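Local coordinates for periplasmic binding protein (Veillonella parvula, PDB 4MO9), which is probably the solute-binding component of an iron-uptake ABC transporter, a TroA-like, FepB-type protein that would capture its ligand between two lobes, at residues M274-E279 against D283-L288. Numbering follows the deposited sequence.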
HETATM    1  N   MSE A 274      -3.370  -6.548  15.639  1.00 36.53           N
HETATM    2  CA  MSE A 274      -2.076  -5.876  15.609  1.00 34.16           C
HETATM    3  C   MSE A 274      -2.267  -4.438  15.149  1.00 34.47           C
HETATM    4  O   MSE A 274      -2.827  -4.198  14.074  1.00 34.31           O
HETATM    5  CB  MSE A 274      -1.133  -6.585  14.647  1.00 33.69           C
HETATM    6  CG  MSE A 274       0.236  -5.940  14.570  1.00 33.41           C
HETATM    7 SE   MSE A 274       1.076  -5.938  16.332  0.83 43.25          SE
HETATM    8  CE  MSE A 274       2.448  -4.615  15.859  1.00 40.77           C
ATOM      9  N   ARG A 275      -1.791  -3.492  15.959  1.00 36.20           N
ATOM     10  CA  ARG A 275      -1.979  -2.065  15.699  1.00 37.05           C
ATOM     11  C   ARG A 275      -0.703  -1.380  15.199  1.00 37.18           C
ATOM     12  O   ARG A 275       0.335  -1.393  15.876  1.00 35.13           O
ATOM     13  CB  ARG A 275      -2.491  -1.353  16.962  1.00 36.11           C
ATOM     14  CG  ARG A 275      -2.636   0.163  16.826  1.00 36.27           C
ATOM     15  CD  ARG A 275      -3.753   0.564  15.840  1.00 34.30           C
ATOM     16  NE  ARG A 275      -5.079   0.285  16.391  1.00 37.39           N
ATOM     17  CZ  ARG A 275      -5.760   1.138  17.152  1.00 43.36           C
ATOM     18  NH1 ARG A 275      -5.240   2.326  17.447  1.00 42.42           N
ATOM     19  NH2 ARG A 275      -6.957   0.804  17.633  1.00 46.01           N
ATOM     20  N   LEU A 276      -0.803  -0.790  14.012  1.00 36.02           N
ATOM     21  CA  LEU A 276       0.245   0.057  13.443  1.00 35.64           C
ATOM     22  C   LEU A 276      -0.424   1.276  12.817  1.00 35.80           C
ATOM     23  O   LEU A 276      -1.656   1.299  12.690  1.00 37.37           O
ATOM     24  CB  LEU A 276       1.046  -0.706  12.384  1.00 33.02           C
ATOM     25  CG  LEU A 276       1.935  -1.840  12.924  1.00 30.05           C
ATOM     26  CD1 LEU A 276       2.669  -2.524  11.758  1.00 28.95           C
ATOM     27  CD2 LEU A 276       2.916  -1.293  13.930  1.00 29.89           C
ATOM     28  N   GLY A 277       0.373   2.279  12.439  1.00 34.06           N
ATOM     29  CA  GLY A 277      -0.152   3.478  11.794  1.00 35.35           C
ATOM     30  C   GLY A 277      -0.056   4.715  12.676  1.00 35.76           C
ATOM     31  O   GLY A 277       0.768   4.769  13.598  1.00 36.76           O
ATOM     32  N   PHE A 278      -0.907   5.706  12.411  1.00 36.17           N
ATOM     33  CA  PHE A 278      -0.855   6.979  13.139  1.00 33.80           C
ATOM     34  C   PHE A 278      -1.357   6.887  14.569  1.00 37.92           C
ATOM     35  O   PHE A 278      -0.994   7.720  15.408  1.00 38.76           O
ATOM     36  CB  PHE A 278      -1.636   8.060  12.385  1.00 34.59           C
ATOM     37  CG  PHE A 278      -0.983   8.474  11.098  1.00 34.56           C
ATOM     38  CD1 PHE A 278       0.114   9.335  11.107  1.00 34.31           C
ATOM     39  CD2 PHE A 278      -1.450   7.991   9.882  1.00 33.67           C
ATOM     40  CE1 PHE A 278       0.726   9.716   9.918  1.00 32.50           C
ATOM     41  CE2 PHE A 278      -0.845   8.367   8.687  1.00 33.68           C
ATOM     42  CZ  PHE A 278       0.246   9.232   8.706  1.00 33.51           C
ATOM     43  N   GLU A 279      -2.200   5.893  14.844  1.00 37.83           N
ATOM     44  CA  GLU A 279      -2.723   5.692  16.193  1.00 43.74           C
ATOM     45  C   GLU A 279      -2.098   4.453  16.787  1.00 42.12           C
ATOM     46  O   GLU A 279      -2.773   3.442  16.993  1.00 43.28           O
ATOM     47  CB  GLU A 279      -4.235   5.519  16.171  1.00 49.64           C
ATOM     48  CG  GLU A 279      -4.934   6.588  15.400  1.00 56.37           C
ATOM     49  CD  GLU A 279      -6.002   7.283  16.202  1.00 66.84           C
ATOM     50  OE1 GLU A 279      -6.344   6.792  17.303  1.00 70.88           O
ATOM     51  OE2 GLU A 279      -6.495   8.327  15.725  1.00 70.71           O
ATOM     52  N   ASP A 283       4.968   0.824  22.890  1.00 47.96           N
ATOM     53  CA  ASP A 283       4.600  -0.119  23.952  1.00 50.64           C
ATOM     54  C   ASP A 283       3.385  -0.970  23.593  1.00 49.71           C
ATOM     55  O   ASP A 283       3.376  -2.185  23.817  1.00 49.78           O
ATOM     56  CB  ASP A 283       4.348   0.612  25.278  1.00 54.32           C
ATOM     57  CG  ASP A 283       5.626   1.110  25.918  1.00 57.55           C
ATOM     58  OD1 ASP A 283       6.709   0.710  25.446  1.00 59.58           O
ATOM     59  OD2 ASP A 283       5.552   1.893  26.887  1.00 60.35           O
ATOM     60  N   SER A 284       2.360  -0.325  23.047  1.00 46.21           N
ATOM     61  CA  SER A 284       1.136  -1.015  22.644  1.00 44.18           C
ATOM     62  C   SER A 284       1.404  -2.012  21.518  1.00 41.10           C
ATOM     63  O   SER A 284       0.995  -3.170  21.596  1.00 41.74           O
ATOM     64  CB  SER A 284       0.074   0.003  22.216  1.00 42.50           C
ATOM     65  OG  SER A 284      -1.007  -0.625  21.558  1.00 40.98           O
ATOM     66  N   SER A 285       2.096  -1.564  20.476  1.00 39.38           N
ATOM     67  CA  SER A 285       2.422  -2.447  19.365  1.00 38.99           C
ATOM     68  C   SER A 285       3.252  -3.657  19.806  1.00 36.57           C
ATOM     69  O   SER A 285       3.062  -4.757  19.289  1.00 39.17           O
ATOM     70  CB  SER A 285       3.120  -1.674  18.248  1.00 40.86           C
ATOM     71  OG  SER A 285       2.211  -0.767  17.632  1.00 44.02           O
ATOM     72  N   GLN A 286       4.160  -3.460  20.757  1.00 37.54           N
ATOM     73  CA  GLN A 286       4.937  -4.570  21.308  1.00 41.29           C
ATOM     74  C   GLN A 286       4.044  -5.579  22.028  1.00 41.81           C
ATOM     75  O   GLN A 286       4.184  -6.797  21.860  1.00 40.76           O
ATOM     76  CB  GLN A 286       6.005  -4.056  22.286  1.00 45.50           C
ATOM     77  CG  GLN A 286       7.245  -3.468  21.609  1.00 45.96           C
ATOM     78  CD  GLN A 286       8.129  -4.525  20.955  1.00 46.71           C
ATOM     79  OE1 GLN A 286       8.028  -5.717  21.256  1.00 48.39           O
ATOM     80  NE2 GLN A 286       9.009  -4.086  20.060  1.00 45.06           N
ATOM     81  N   ALA A 287       3.131  -5.074  22.849  1.00 43.47           N
ATOM     82  CA  ALA A 287       2.254  -5.947  23.612  1.00 42.22           C
ATOM     83  C   ALA A 287       1.286  -6.704  22.703  1.00 40.75           C
ATOM     84  O   ALA A 287       1.034  -7.889  22.919  1.00 40.83           O
ATOM     85  CB  ALA A 287       1.505  -5.157  24.673  1.00 46.49           C
ATOM     86  N   LEU A 288       0.740  -6.020  21.695  1.00 39.70           N
ATOM     87  CA  LEU A 288      -0.172  -6.660  20.753  1.00 41.25           C
ATOM     88  C   LEU A 288       0.527  -7.770  19.953  1.00 40.32           C
ATOM     89  O   LEU A 288      -0.044  -8.849  19.754  1.00 41.41           O
ATOM     90  CB  LEU A 288      -0.811  -5.623  19.818  1.00 37.25           C
ATOM     91  CG  LEU A 288      -1.800  -4.660  20.492  1.00 39.76           C
ATOM     92  CD1 LEU A 288      -2.016  -3.442  19.607  1.00 39.12           C
ATOM     93  CD2 LEU A 288      -3.133  -5.329  20.784  1.00 38.69           C
TER
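In the loop that follows strand 259-263, the carbonyl of Arg275 meets Ser285 of helix 282-295. Ser285 OG donates to Arg275 O at 2.6 Å, nearly in line with the C=O (163°), and the same hydroxyl lies against CD2 of Leu276. With CG of Met274, present as selenomethionine, swung away from its own nitrogen (chi1 -180°) and a bend at chi2, CE reaches 3.5 Å from Ser285 O, while SE lies 4.0 Å from CB of Leu288, the two side chains crossing at a slant. One turn beyond Ser285, Leu288 brings CD1 within 3.4 Å of Arg275 CB. The rest of the arginine folds back through chi2 and chi3, and NH1 donates to Glu279 O at 2.7 Å, in the guanidinium plane, closing the loop on itself. Replacing this serine with an alanine would remove OG, and is likely to leave the Arg275 carbonyl without this donor and the loop without its one hydrogen bond to residues 283-288. Met274 and Leu276 also touch Ser312 of strand 310-313, Ser285 touches Met366 of strand 365-367, and beyond the contact Phe278 and Glu279 reach helix 79-88, where Glu279 forms a salt bridge with Lys83.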